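Local coordinates for protein Ifi204 (Mus musculus domesticus, PDB 5YZW) that acts as an interferon-inducible DNA sensor of the PYHIN family, recognising DNA through its HIN domain, which is probably built on two OB folds, at residues 69-73 with 74-78; 77-80 with 81-84; 96-99 with 100-103; 106-109 with 110-114. One frame throughout, in Å; residues are numbered along the deposited sequence.

Interaction 1. Residues 69-73 with 74-78; sequences FGCNG and FLEIY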
ATOM      1  N   PHE A  69      12.890  -1.203  -9.489  1.00 44.03           N
ATOM      2  CA  PHE A  69      12.429  -2.465 -10.034  1.00 46.72           C
ATOM      3  C   PHE A  69      10.911  -2.496 -10.026  1.00 50.67           C
ATOM      4  O   PHE A  69      10.286  -2.048  -9.056  1.00 58.96           O
ATOM      5  CB  PHE A  69      12.962  -3.641  -9.231  1.00 48.08           C
ATOM      6  CG  PHE A  69      14.433  -3.842  -9.365  1.00 52.72           C
ATOM      7  CD1 PHE A  69      15.319  -3.092  -8.611  1.00 58.84           C
ATOM      8  CD2 PHE A  69      14.933  -4.790 -10.249  1.00 50.14           C
ATOM      9  CE1 PHE A  69      16.680  -3.276  -8.741  1.00 65.48           C
ATOM     10  CE2 PHE A  69      16.291  -4.985 -10.380  1.00 55.01           C
ATOM     11  CZ  PHE A  69      17.167  -4.224  -9.626  1.00 64.45           C
ATOM     12  N   GLY A  70      10.337  -3.012 -11.101  1.00 43.12           N
ATOM     13  CA  GLY A  70       8.911  -3.246 -11.178  1.00 37.49           C
ATOM     14  C   GLY A  70       8.611  -4.690 -10.845  1.00 46.14           C
ATOM     15  O   GLY A  70       9.156  -5.605 -11.463  1.00 59.29           O
ATOM     16  N   CYS A  71       7.741  -4.895  -9.860  1.00 46.77           N
ATOM     17  CA  CYS A  71       7.419  -6.242  -9.400  1.00 43.35           C
ATOM     18  C   CYS A  71       6.007  -6.211  -8.836  1.00 41.84           C
ATOM     19  O   CYS A  71       5.712  -5.372  -7.986  1.00 45.28           O
ATOM     20  CB  CYS A  71       8.423  -6.724  -8.329  1.00 39.03           C
ATOM     21  SG  CYS A  71       8.080  -8.429  -7.793  1.00 70.70           S
ATOM     22  N   ASN A  72       5.135  -7.073  -9.362  1.00 46.69           N
ATOM     23  CA  ASN A  72       3.769  -7.226  -8.866  1.00 49.97           C
ATOM     24  C   ASN A  72       2.997  -5.905  -8.867  1.00 51.21           C
ATOM     25  O   ASN A  72       2.132  -5.682  -8.018  1.00 48.79           O
ATOM     26  CB  ASN A  72       3.766  -7.839  -7.465  1.00 44.67           C
ATOM     27  CG  ASN A  72       4.376  -9.225  -7.439  1.00 59.75           C
ATOM     28  OD1 ASN A  72       4.154 -10.036  -8.344  1.00 59.34           O
ATOM     29  ND2 ASN A  72       5.151  -9.507  -6.399  1.00 71.97           N
ATOM     30  N   GLY A  73       3.289  -5.013  -9.814  1.00 47.81           N
ATOM     31  CA  GLY A  73       2.560  -3.756  -9.861  1.00 37.57           C
ATOM     32  C   GLY A  73       3.091  -2.678  -8.938  1.00 48.34           C
ATOM     33  O   GLY A  73       2.477  -1.610  -8.834  1.00 50.45           O
ATOM     34  N   PHE A  74       4.206  -2.923  -8.262  1.00 41.30           N
ATOM     35  CA  PHE A  74       4.844  -1.921  -7.422  1.00 39.89           C
ATOM     36  C   PHE A  74       6.178  -1.492  -8.026  1.00 40.13           C
ATOM     37  O   PHE A  74       6.800  -2.220  -8.799  1.00 41.90           O
ATOM     38  CB  PHE A  74       5.099  -2.456  -6.007  1.00 35.68           C
ATOM     39  CG  PHE A  74       3.832  -2.767  -5.236  1.00 42.66           C
ATOM     40  CD1 PHE A  74       3.183  -3.978  -5.405  1.00 41.05           C
ATOM     41  CD2 PHE A  74       3.303  -1.839  -4.345  1.00 36.98           C
ATOM     42  CE1 PHE A  74       2.010  -4.278  -4.674  1.00 36.59           C
ATOM     43  CE2 PHE A  74       2.148  -2.118  -3.631  1.00 43.19           C
ATOM     44  CZ  PHE A  74       1.498  -3.335  -3.808  1.00 35.32           C
ATOM     45  N   LEU A  75       6.607  -0.301  -7.640  1.00 38.14           N
ATOM     46  CA  LEU A  75       7.971   0.158  -7.896  0.58 44.87           C
ATOM     47  C   LEU A  75       8.791  -0.105  -6.643  1.00 45.95           C
ATOM     48  O   LEU A  75       8.441   0.365  -5.552  1.00 41.24           O
ATOM     49  CB  LEU A  75       8.027   1.644  -8.251  0.58 37.86           C
ATOM     50  CG  LEU A  75       7.284   2.175  -9.465  0.58 35.96           C
ATOM     51  CD1 LEU A  75       7.789   3.588  -9.798  0.58 40.20           C
ATOM     52  CD2 LEU A  75       7.434   1.251 -10.667  0.58 43.19           C
ATOM     53  N   GLU A  76       9.870  -0.870  -6.788  1.00 38.66           N
ATOM     54  CA  GLU A  76      10.672  -1.278  -5.644  1.00 42.45           C
ATOM     55  C   GLU A  76      11.989  -0.502  -5.620  1.00 42.81           C
ATOM     56  O   GLU A  76      12.663  -0.386  -6.646  1.00 47.53           O
ATOM     57  CB  GLU A  76      10.920  -2.791  -5.670  1.00 48.11           C
ATOM     58  CG  GLU A  76       9.633  -3.617  -5.444  1.00 42.19           C
ATOM     59  CD  GLU A  76       9.891  -5.101  -5.210  1.00 56.87           C
ATOM     60  OE1 GLU A  76       8.957  -5.796  -4.729  1.00 51.18           O
ATOM     61  OE2 GLU A  76      11.004  -5.575  -5.521  1.00 59.56           O
ATOM     62  N   ILE A  77      12.338   0.025  -4.445  1.00 41.12           N
ATOM     63  CA  ILE A  77      13.561   0.786  -4.196  1.00 42.29           C
ATOM     64  C   ILE A  77      14.346   0.067  -3.106  1.00 47.95           C
ATOM     65  O   ILE A  77      13.844  -0.110  -1.988  1.00 50.53           O
ATOM     66  CB  ILE A  77      13.254   2.223  -3.749  1.00 41.69           C
ATOM     67  CG1 ILE A  77      12.412   2.948  -4.803  1.00 48.28           C
ATOM     68  CG2 ILE A  77      14.551   2.956  -3.456  1.00 41.62           C
ATOM     69  CD1 ILE A  77      12.027   4.357  -4.418  1.00 49.52           C
ATOM     70  N   TYR A  78      15.581  -0.317  -3.412  1.00 43.95           N
ATOM     71  CA  TYR A  78      16.381  -1.119  -2.499  1.00 42.70           C
ATOM     72  C   TYR A  78      17.537  -0.371  -1.840  1.00 55.33           C
ATOM     73  O   TYR A  78      18.130  -0.903  -0.894  1.00 59.78           O
ATOM     74  CB  TYR A  78      16.924  -2.344  -3.248  1.00 52.07           C
ATOM     75  CG  TYR A  78      15.837  -3.354  -3.549  1.00 57.26           C
ATOM     76  CD1 TYR A  78      15.375  -4.208  -2.559  1.00 61.46           C
ATOM     77  CD2 TYR A  78      15.247  -3.430  -4.811  1.00 64.73           C
ATOM     78  CE1 TYR A  78      14.381  -5.123  -2.817  1.00 64.40           C
ATOM     79  CE2 TYR A  78      14.239  -4.356  -5.079  1.00 55.51           C
ATOM     80  CZ  TYR A  78      13.813  -5.192  -4.074  1.00 64.65           C
ATOM     81  OH  TYR A  78      12.812  -6.112  -4.303  1.00 74.27           O
TER
HETATM   82  O   HOH W   1       6.423  -5.900  -5.144  1.00 40.09           O
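Phe69 and Tyr78 show how a hairpin joins rings across its strands: an edge of the Tyr78 ring is turned toward the face of Phe69 in an offset edge-to-face pair, planes at 76° and centroids 5.8 Å apart. Phe69 shares its face of the sheet with Cys71, Phe74 and Glu76. Beside the rings, the extended Glu76 side chain runs past Cys71, whose CB lies 3.8 Å from Glu76 OE1. A water donates to Glu76 OE1 at 2.6 Å and to Cys71 O at 3.0 Å, tying the carboxylate to the mouth of the turn.

Behind these side chains stands a beta hairpin closed by a two-residue turn. Phe69 pairs with Glu76 and Cys71 with Phe74 as antiparallel hydrogen-bonded pairs, and Gly70 with Leu75 as the non-hydrogen-bonded pair between them. Asn72 and Gly73 form the corners of a type I' turn; the positive phi of Gly73 (84°) is one that a CB would crowd against the preceding carbonyl.

Further out, strand 74-77 is flanked on its other side by the parallel strand 43-48, whose Lys47 makes a cation-pi contact with Phe74. The hairpin end reaches strand 119-132 of the second sheet, where Phe119 touches Asn72 and Phe74.

Interaction 2. Residues 77-80 with 81-84; sequences IYRA and SCVS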
ATOM      1  N   ILE A  77      12.338   0.025  -4.445  1.00 41.12           N
ATOM      2  CA  ILE A  77      13.561   0.786  -4.196  1.00 42.29           C
ATOM      3  C   ILE A  77      14.346   0.067  -3.106  1.00 47.95           C
ATOM      4  O   ILE A  77      13.844  -0.110  -1.988  1.00 50.53           O
ATOM      5  CB  ILE A  77      13.254   2.223  -3.749  1.00 41.69           C
ATOM      6  CG1 ILE A  77      12.412   2.948  -4.803  1.00 48.28           C
ATOM      7  CG2 ILE A  77      14.551   2.956  -3.456  1.00 41.62           C
ATOM      8  CD1 ILE A  77      12.027   4.357  -4.418  1.00 49.52           C
ATOM      9  N   TYR A  78      15.581  -0.317  -3.412  1.00 43.95           N
ATOM     10  CA  TYR A  78      16.381  -1.119  -2.499  1.00 42.70           C
ATOM     11  C   TYR A  78      17.537  -0.371  -1.840  1.00 55.33           C
ATOM     12  O   TYR A  78      18.130  -0.903  -0.894  1.00 59.78           O
ATOM     13  CB  TYR A  78      16.924  -2.344  -3.248  1.00 52.07           C
ATOM     14  CG  TYR A  78      15.837  -3.354  -3.549  1.00 57.26           C
ATOM     15  CD1 TYR A  78      15.375  -4.208  -2.559  1.00 61.46           C
ATOM     16  CD2 TYR A  78      15.247  -3.430  -4.811  1.00 64.73           C
ATOM     17  CE1 TYR A  78      14.381  -5.123  -2.817  1.00 64.40           C
ATOM     18  CE2 TYR A  78      14.239  -4.356  -5.079  1.00 55.51           C
ATOM     19  CZ  TYR A  78      13.813  -5.192  -4.074  1.00 64.65           C
ATOM     20  OH  TYR A  78      12.812  -6.112  -4.303  1.00 74.27           O
ATOM     21  N   ARG A  79      17.881   0.831  -2.299  1.00 47.57           N
ATOM     22  CA  ARG A  79      19.042   1.556  -1.780  1.00 59.78           C
ATOM     23  C   ARG A  79      18.748   3.045  -1.663  1.00 50.45           C
ATOM     24  O   ARG A  79      18.067   3.617  -2.517  1.00 46.89           O
ATOM     25  CB  ARG A  79      20.281   1.389  -2.679  1.00 62.25           C
ATOM     26  CG  ARG A  79      20.848  -0.025  -2.744  1.00 76.95           C
ATOM     27  CD  ARG A  79      21.538  -0.285  -4.093  1.00 91.54           C
ATOM     28  NE  ARG A  79      21.245  -1.631  -4.595  1.00107.29           N
ATOM     29  CZ  ARG A  79      20.332  -1.913  -5.526  1.00101.18           C
ATOM     30  NH1 ARG A  79      19.613  -0.942  -6.075  1.00 90.80           N
ATOM     31  NH2 ARG A  79      20.136  -3.169  -5.911  1.00100.59           N
ATOM     32  N   ALA A  80      19.317   3.675  -0.629  1.00 48.50           N
ATOM     33  CA  ALA A  80      19.216   5.124  -0.469  1.00 56.76           C
ATOM     34  C   ALA A  80      19.743   5.879  -1.695  1.00 55.08           C
ATOM     35  O   ALA A  80      19.194   6.923  -2.071  1.00 48.82           O
ATOM     36  CB  ALA A  80      19.976   5.565   0.789  1.00 51.10           C
ATOM     37  N   SER A  81      20.794   5.362  -2.341  1.00 52.73           N
ATOM     38  CA  SER A  81      21.368   6.038  -3.508  1.00 62.40           C
ATOM     39  C   SER A  81      20.399   6.134  -4.682  1.00 60.36           C
ATOM     40  O   SER A  81      20.685   6.870  -5.636  1.00 57.77           O
ATOM     41  CB  SER A  81      22.646   5.325  -3.979  1.00 62.86           C
ATOM     42  OG  SER A  81      22.461   3.917  -3.969  1.00 66.63           O
ATOM     43  N   CYS A  82      19.269   5.425  -4.634  1.00 46.98           N
ATOM     44  CA  CYS A  82      18.318   5.442  -5.739  1.00 52.39           C
ATOM     45  C   CYS A  82      17.560   6.761  -5.849  1.00 50.55           C
ATOM     46  O   CYS A  82      16.934   7.011  -6.883  1.00 51.14           O
ATOM     47  CB  CYS A  82      17.278   4.308  -5.586  1.00 51.91           C
ATOM     48  SG  CYS A  82      17.930   2.606  -5.533  1.00 55.04           S
ATOM     49  N   VAL A  83      17.550   7.579  -4.800  1.00 47.82           N
ATOM     50  CA  VAL A  83      16.638   8.717  -4.701  1.00 51.27           C
ATOM     51  C   VAL A  83      17.437   9.982  -4.393  1.00 53.20           C
ATOM     52  O   VAL A  83      18.315   9.970  -3.527  1.00 55.42           O
ATOM     53  CB  VAL A  83      15.565   8.482  -3.612  1.00 52.79           C
ATOM     54  CG1 VAL A  83      14.597   9.654  -3.560  1.00 50.23           C
ATOM     55  CG2 VAL A  83      14.803   7.150  -3.850  1.00 37.36           C
ATOM     56  N   SER A  84      17.143  11.069  -5.115  1.00 52.80           N
ATOM     57  CA  SER A  84      17.685  12.397  -4.813  1.00 54.18           C
ATOM     58  C   SER A  84      16.523  13.385  -4.806  1.00 50.86           C
ATOM     59  O   SER A  84      15.476  13.120  -5.406  1.00 51.04           O
ATOM     60  CB  SER A  84      18.766  12.815  -5.824  1.00 67.04           C
ATOM     61  OG  SER A  84      18.191  12.988  -7.099  1.00 74.11           O
TER
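At the edge of the Arg79 guanidinium, near its plane, lies the sulfur of Cys82, with Arg79 NH1 4.0 Å from Cys82 SG. One face of the same flat group is covered from within its own segment by Tyr78 CB, 4.0 Å above the centre of the plane. The end of the Arg79 chain leads away from the turn overall, although NH1 still passes near the Cys82 sulfur. Its root stays close: Arg79 CB is 3.6 Å from Ser81 OG and also borders the Cys82 sulfur.

These side chains sit on a tight 3-10 turn, a worked case of bonding over three residues. Cys82 N donates to Arg79 O at 3.0 Å, and Val83 N donates to Ala80 O at 3.3 Å. Both donors stand well above the plane of the carbonyl they use, the first by 55°, as suits so short a loop of chain. Cys82 thus holds a central place, since its CB and SG also crowd around Arg79 O.

The inner side of the turn is apolar. With CG2 of Ile77 anti to the backbone N, this methyl meets Cys82 CB at 3.7 Å, while the other branch carries Ile77 CD1 to Val83 CG2 at 4.0 Å; the Ile77 and Val83 side chains cross at about a right angle.

Outside the turn, Asp50 OD2 accepts from Ala80 N. The segment 77-84 links strand 74-77 to strand 83-84, which runs antiparallel to strand 62-71; Ile77 packs there on Ile65 and Val83 on Ile63, and both side chains touch Leu53.

Interaction 3. Residues 96-99 with 100-103; sequences NTLR and QRAN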
ATOM      1  N   ASN A  96      -5.849  17.749  -9.630  1.00 74.55           N
ATOM      2  CA  ASN A  96      -6.693  17.261  -8.547  1.00 77.49           C
ATOM      3  C   ASN A  96      -7.364  15.946  -8.923  1.00 74.18           C
ATOM      4  O   ASN A  96      -7.589  15.093  -8.058  1.00 77.96           O
ATOM      5  CB  ASN A  96      -7.729  18.326  -8.180  1.00 89.26           C
ATOM      6  CG  ASN A  96      -8.380  18.078  -6.826  1.00108.02           C
ATOM      7  OD1 ASN A  96      -8.666  16.939  -6.452  1.00115.22           O
ATOM      8  ND2 ASN A  96      -8.622  19.155  -6.084  1.00112.34           N
ATOM      9  N   THR A  97      -7.668  15.754 -10.209  1.00 72.74           N
ATOM     10  CA  THR A  97      -8.231  14.482 -10.645  1.00 73.39           C
ATOM     11  C   THR A  97      -7.232  13.346 -10.458  1.00 71.75           C
ATOM     12  O   THR A  97      -7.602  12.250 -10.016  1.00 63.32           O
ATOM     13  CB  THR A  97      -8.669  14.572 -12.105  1.00 70.46           C
ATOM     14  OG1 THR A  97      -7.559  14.999 -12.901  1.00 88.53           O
ATOM     15  CG2 THR A  97      -9.786  15.582 -12.253  1.00 70.86           C
ATOM     16  N   LEU A  98      -5.953  13.591 -10.782  1.00 57.67           N
ATOM     17  CA  LEU A  98      -4.944  12.550 -10.601  1.00 59.91           C
ATOM     18  C   LEU A  98      -4.687  12.290  -9.124  1.00 62.01           C
ATOM     19  O   LEU A  98      -4.462  11.139  -8.720  1.00 60.87           O
ATOM     20  CB  LEU A  98      -3.646  12.928 -11.316  1.00 52.18           C
ATOM     21  CG  LEU A  98      -2.496  11.933 -11.149  1.00 51.16           C
ATOM     22  CD1 LEU A  98      -2.887  10.538 -11.613  1.00 47.50           C
ATOM     23  CD2 LEU A  98      -1.276  12.411 -11.901  1.00 50.56           C
ATOM     24  N   ARG A  99      -4.736  13.343  -8.302  1.00 59.07           N
ATOM     25  CA  ARG A  99      -4.581  13.179  -6.860  1.00 57.59           C
ATOM     26  C   ARG A  99      -5.651  12.258  -6.297  1.00 60.21           C
ATOM     27  O   ARG A  99      -5.345  11.299  -5.578  1.00 63.16           O
ATOM     28  CB  ARG A  99      -4.632  14.537  -6.162  1.00 61.10           C
ATOM     29  CG  ARG A  99      -3.391  15.383  -6.365  1.00 68.23           C
ATOM     30  CD  ARG A  99      -3.427  16.662  -5.546  1.00 71.71           C
ATOM     31  NE  ARG A  99      -2.203  17.439  -5.719  1.00 83.92           N
ATOM     32  CZ  ARG A  99      -1.126  17.320  -4.947  1.00 85.72           C
ATOM     33  NH1 ARG A  99      -1.120  16.452  -3.941  1.00 85.06           N
ATOM     34  NH2 ARG A  99      -0.056  18.071  -5.179  1.00 86.82           N
ATOM     35  N   GLN A 100      -6.920  12.528  -6.609  1.00 65.89           N
ATOM     36  CA  GLN A 100      -7.956  11.691  -6.020  1.00 73.42           C
ATOM     37  C   GLN A 100      -7.936  10.295  -6.624  1.00 67.04           C
ATOM     38  O   GLN A 100      -8.167   9.312  -5.910  1.00 65.14           O
ATOM     39  CB  GLN A 100      -9.336  12.332  -6.171  1.00 89.52           C
ATOM     40  CG  GLN A 100     -10.489  11.595  -5.428  1.00107.46           C
ATOM     41  CD  GLN A 100     -10.074  10.915  -4.104  1.00113.52           C
ATOM     42  OE1 GLN A 100      -9.930   9.695  -4.030  1.00111.83           O
ATOM     43  NE2 GLN A 100      -9.874  11.718  -3.067  1.00114.25           N
ATOM     44  N   ARG A 101      -7.629  10.173  -7.916  1.00 63.10           N
ATOM     45  CA  ARG A 101      -7.446   8.839  -8.472  1.00 63.53           C
ATOM     46  C   ARG A 101      -6.363   8.082  -7.704  1.00 66.45           C
ATOM     47  O   ARG A 101      -6.498   6.881  -7.441  1.00 61.27           O
ATOM     48  CB  ARG A 101      -7.118   8.925  -9.963  1.00 61.87           C
ATOM     49  CG  ARG A 101      -7.581   7.710 -10.748  1.00 72.27           C
ATOM     50  CD  ARG A 101      -7.732   7.997 -12.226  1.00 71.22           C
ATOM     51  NE  ARG A 101      -6.458   7.820 -12.916  1.00 76.74           N
ATOM     52  CZ  ARG A 101      -5.759   8.814 -13.458  1.00 81.96           C
ATOM     53  NH1 ARG A 101      -6.224  10.059 -13.405  1.00 79.30           N
ATOM     54  NH2 ARG A 101      -4.601   8.563 -14.066  1.00 87.58           N
ATOM     55  N   ALA A 102      -5.307   8.781  -7.283  1.00 58.08           N
ATOM     56  CA  ALA A 102      -4.215   8.108  -6.586  1.00 54.17           C
ATOM     57  C   ALA A 102      -4.616   7.652  -5.190  1.00 55.63           C
ATOM     58  O   ALA A 102      -4.067   6.667  -4.689  1.00 57.53           O
ATOM     59  CB  ALA A 102      -3.002   9.024  -6.485  1.00 44.65           C
ATOM     60  N   ASN A 103      -5.544   8.358  -4.545  1.00 46.77           N
ATOM     61  CA  ASN A 103      -5.920   8.084  -3.165  1.00 61.28           C
ATOM     62  C   ASN A 103      -7.276   7.383  -3.055  1.00 63.05           C
ATOM     63  O   ASN A 103      -7.834   7.285  -1.957  1.00 66.59           O
ATOM     64  CB  ASN A 103      -5.912   9.399  -2.373  1.00 71.18           C
ATOM     65  CG  ASN A 103      -6.069   9.195  -0.876  1.00 81.41           C
ATOM     66  OD1 ASN A 103      -7.108   9.520  -0.299  1.00 83.47           O
ATOM     67  ND2 ASN A 103      -5.043   8.640  -0.243  1.00 86.10           N
TER
HETATM   68  O   HOH W   2      -6.213  12.523 -14.890  1.00 71.51           O
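Leu98 and Arg101, one turn apart on helix 96-103, meet through a methyl and a flat cation: Leu98 CD1 lies over one face of the guanidinium, 3.6 Å from Arg101 NH2. The bend of the arginine at chi3 (86°) folds the group back along the helix toward the leucine.

The close-packed part is the backbone and the side turned to the protein. Amide-to-carbonyl bonds span four residues, from Gln100 N to Asn96 O at 3.0 Å, from Arg101 N to Thr97 O at 3.0 Å and from Ala102 N to Leu98 O at 2.9 Å; the next, from Asn103 N to Arg99 O, is weak. Ala102 CB nestles 3.4 Å from Leu98 O. Leu98 and Ala102 are buried against Phe43, and Ala102 also touches Leu16. Arg99, extended from CG to NE, packs on Met14 and Leu16 of strand 11-25, and its NE donates to Ile94 O.

By contrast, Asn96, Thr97, Gln100 and Arg101 lie on the solvent side. There a water accepts from Arg101 NH1 at 2.9 Å and lies near Thr97 OG1 in a long, weak contact.

The chemistry of Arg101 is therefore divided. Its guanidinium packs one face against the Leu98 methyl while an N-H remains directed at water, which is consistent with a positive charge kept hydrated at the border between buried and exposed surfaces.

Interaction 4. Residues 106-109 with 110-114; sequences PKIS and YLFSQ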
ATOM      1  N   PRO A 106     -11.004   1.382  -3.747  1.00 54.77           N
ATOM      2  CA  PRO A 106     -11.890   0.652  -4.662  1.00 53.08           C
ATOM      3  C   PRO A 106     -13.178   0.243  -3.957  1.00 57.94           C
ATOM      4  O   PRO A 106     -13.167  -0.141  -2.784  1.00 63.67           O
ATOM      5  CB  PRO A 106     -11.061  -0.580  -5.071  1.00 49.25           C
ATOM      6  CG  PRO A 106      -9.693  -0.381  -4.500  1.00 45.99           C
ATOM      7  CD  PRO A 106      -9.792   0.623  -3.404  1.00 49.29           C
ATOM      8  N   LYS A 107     -14.300   0.347  -4.669  1.00 64.86           N
ATOM      9  CA  LYS A 107     -15.556  -0.135  -4.098  1.00 70.07           C
ATOM     10  C   LYS A 107     -15.564  -1.662  -4.066  1.00 62.01           C
ATOM     11  O   LYS A 107     -15.019  -2.328  -4.954  1.00 60.16           O
ATOM     12  CB  LYS A 107     -16.761   0.404  -4.875  1.00 76.38           C
ATOM     13  CG  LYS A 107     -16.875   1.935  -4.844  1.00 75.58           C
ATOM     14  CD  LYS A 107     -18.156   2.410  -4.183  1.00 74.90           C
ATOM     15  CE  LYS A 107     -17.969   3.752  -3.475  1.00 72.99           C
ATOM     16  NZ  LYS A 107     -19.263   4.356  -3.039  1.00 82.96           N
ATOM     17  N   ILE A 108     -16.159  -2.217  -3.010  1.00 66.48           N
ATOM     18  CA  ILE A 108     -16.142  -3.666  -2.811  1.00 64.31           C
ATOM     19  C   ILE A 108     -16.704  -4.390  -4.028  1.00 63.00           C
ATOM     20  O   ILE A 108     -16.143  -5.398  -4.479  1.00 63.01           O
ATOM     21  CB  ILE A 108     -16.901  -4.024  -1.518  1.00 73.43           C
ATOM     22  CG1 ILE A 108     -16.114  -3.519  -0.304  1.00 69.18           C
ATOM     23  CG2 ILE A 108     -17.193  -5.526  -1.437  1.00 66.73           C
ATOM     24  CD1 ILE A 108     -16.479  -4.184   0.995  1.00 72.71           C
ATOM     25  N   SER A 109     -17.803  -3.877  -4.595  1.00 71.24           N
ATOM     26  CA  SER A 109     -18.383  -4.507  -5.778  1.00 72.58           C
ATOM     27  C   SER A 109     -17.384  -4.538  -6.920  1.00 69.10           C
ATOM     28  O   SER A 109     -17.350  -5.496  -7.698  1.00 72.06           O
ATOM     29  CB  SER A 109     -19.654  -3.774  -6.213  1.00 75.65           C
ATOM     30  OG  SER A 109     -19.412  -2.389  -6.395  1.00 82.69           O
ATOM     31  N   TYR A 110     -16.554  -3.498  -7.031  1.00 64.12           N
ATOM     32  CA  TYR A 110     -15.553  -3.465  -8.089  1.00 60.71           C
ATOM     33  C   TYR A 110     -14.462  -4.500  -7.858  1.00 66.40           C
ATOM     34  O   TYR A 110     -13.900  -5.034  -8.823  1.00 64.12           O
ATOM     35  CB  TYR A 110     -14.940  -2.067  -8.194  1.00 63.46           C
ATOM     36  CG  TYR A 110     -13.830  -1.965  -9.201  1.00 65.64           C
ATOM     37  CD1 TYR A 110     -14.101  -1.908 -10.562  1.00 70.68           C
ATOM     38  CD2 TYR A 110     -12.511  -1.933  -8.799  1.00 63.92           C
ATOM     39  CE1 TYR A 110     -13.081  -1.817 -11.488  1.00 67.35           C
ATOM     40  CE2 TYR A 110     -11.486  -1.846  -9.718  1.00 59.77           C
ATOM     41  CZ  TYR A 110     -11.775  -1.787 -11.060  1.00 68.11           C
ATOM     42  OH  TYR A 110     -10.747  -1.695 -11.980  1.00 77.91           O
ATOM     43  N   LEU A 111     -14.147  -4.793  -6.593  1.00 64.94           N
ATOM     44  CA  LEU A 111     -13.160  -5.824  -6.301  1.00 56.26           C
ATOM     45  C   LEU A 111     -13.639  -7.196  -6.750  1.00 54.42           C
ATOM     46  O   LEU A 111     -12.818  -8.040  -7.132  1.00 56.85           O
ATOM     47  CB  LEU A 111     -12.842  -5.846  -4.814  1.00 51.11           C
ATOM     48  CG  LEU A 111     -12.043  -4.667  -4.283  1.00 53.68           C
ATOM     49  CD1 LEU A 111     -11.575  -4.966  -2.873  1.00 58.24           C
ATOM     50  CD2 LEU A 111     -10.852  -4.392  -5.190  1.00 51.18           C
ATOM     51  N   PHE A 112     -14.956  -7.432  -6.735  1.00 63.80           N
ATOM     52  CA  PHE A 112     -15.477  -8.730  -7.154  1.00 66.67           C
ATOM     53  C   PHE A 112     -15.189  -9.008  -8.624  1.00 68.80           C
ATOM     54  O   PHE A 112     -15.108 -10.173  -9.029  1.00 68.52           O
ATOM     55  CB  PHE A 112     -16.981  -8.806  -6.888  1.00 61.33           C
ATOM     56  CG  PHE A 112     -17.349  -8.734  -5.433  1.00 65.08           C
ATOM     57  CD1 PHE A 112     -16.425  -9.050  -4.451  1.00 71.54           C
ATOM     58  CD2 PHE A 112     -18.628  -8.363  -5.044  1.00 70.36           C
ATOM     59  CE1 PHE A 112     -16.763  -8.993  -3.109  1.00 74.03           C
ATOM     60  CE2 PHE A 112     -18.974  -8.306  -3.698  1.00 74.63           C
ATOM     61  CZ  PHE A 112     -18.042  -8.621  -2.733  1.00 75.25           C
ATOM     62  N   SER A 113     -15.031  -7.961  -9.437  1.00 72.81           N
ATOM     63  CA  SER A 113     -14.745  -8.129 -10.856  1.00 72.28           C
ATOM     64  C   SER A 113     -13.257  -8.294 -11.152  1.00 69.32           C
ATOM     65  O   SER A 113     -12.904  -8.607 -12.297  1.00 71.79           O
ATOM     66  CB  SER A 113     -15.294  -6.936 -11.649  1.00 77.16           C
ATOM     67  OG  SER A 113     -14.524  -5.767 -11.418  1.00 85.63           O
ATOM     68  N   GLN A 114     -12.384  -8.121 -10.163  1.00 66.14           N
ATOM     69  CA  GLN A 114     -10.947  -8.112 -10.400  1.00 59.65           C
ATOM     70  C   GLN A 114     -10.332  -9.506 -10.248  1.00 60.45           C
ATOM     71  O   GLN A 114     -10.899 -10.408  -9.620  1.00 56.68           O
ATOM     72  CB  GLN A 114     -10.257  -7.132  -9.445  1.00 63.03           C
ATOM     73  CG  GLN A 114     -10.656  -5.677  -9.650  1.00 69.39           C
ATOM     74  CD  GLN A 114     -10.422  -5.207 -11.078  1.00 77.14           C
ATOM     75  OE1 GLN A 114     -11.355  -5.135 -11.882  1.00 87.30           O
ATOM     76  NE2 GLN A 114      -9.170  -4.898 -11.402  1.00 75.57           N
TER
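Two first torsions help bring Ile108 and Phe112 together: Ile108 places CG2 anti to its backbone nitrogen, and Phe112 sets its ring anti to the carbonyl carbon (chi1 -64°). With these settings the CG2 methyl of Ile108 lies 3.5 Å from Phe112 CZ. The Phe112 ring also lies back over the helix, with Ile108 O 3.6 Å above its plane and over its centre. Ile108 O accepts a hydrogen bond from Phe112 N at 3.3 Å.

At the start of the turn, Pro106 CB rests against Leu111 CD2 at 3.8 Å and more loosely against the Tyr110 ring. Lys107 occupies the N-cap position; Lys107 O accepts from Leu111 N at 3.1 Å and weakly from Tyr110 N. Toward the other end, Tyr110 O is gripped twice by Ser113, through OG at 2.8 Å and N at 3.2 Å.

Two backbone bonds hold the first turn: Asp142 OD2 accepts from Ile108 N and Thr144 OG1 from Ser109 N. Separately, Lys107 NZ forms a salt bridge with Asp143. Helix 108-112 lies against the second sheet, with Ile108 and Leu111 packed on Tyr124 of strand 119-132 and Met147 of strand 145-151, while the ring of Phe112 meets that of Trp180.

Overall arrangement
The four contacts follow one another along the chain. Interactions 1 and 2 share Ile77 and Tyr78 and belong to the first sheet; interaction 4 packs on the second, about 34 Å from interaction 2 between centres and across the chain's centre from it. Helix 96-103, in interaction 3, comes between the strands of the two sheets in chain order and lies against the first. None is wholly core: interaction 3 is the most exposed, with five of eight touching residues, and interaction 2 has the most buried, three of seven. Chemistry follows the backbone: paired strands and an aromatic pair in interaction 1, a 3-10 turn over apolar branches in interaction 2, and helical turns in interactions 3 and 4, where a guanidinium packs on a leucine methyl and a ring lies over a carbonyl oxygen.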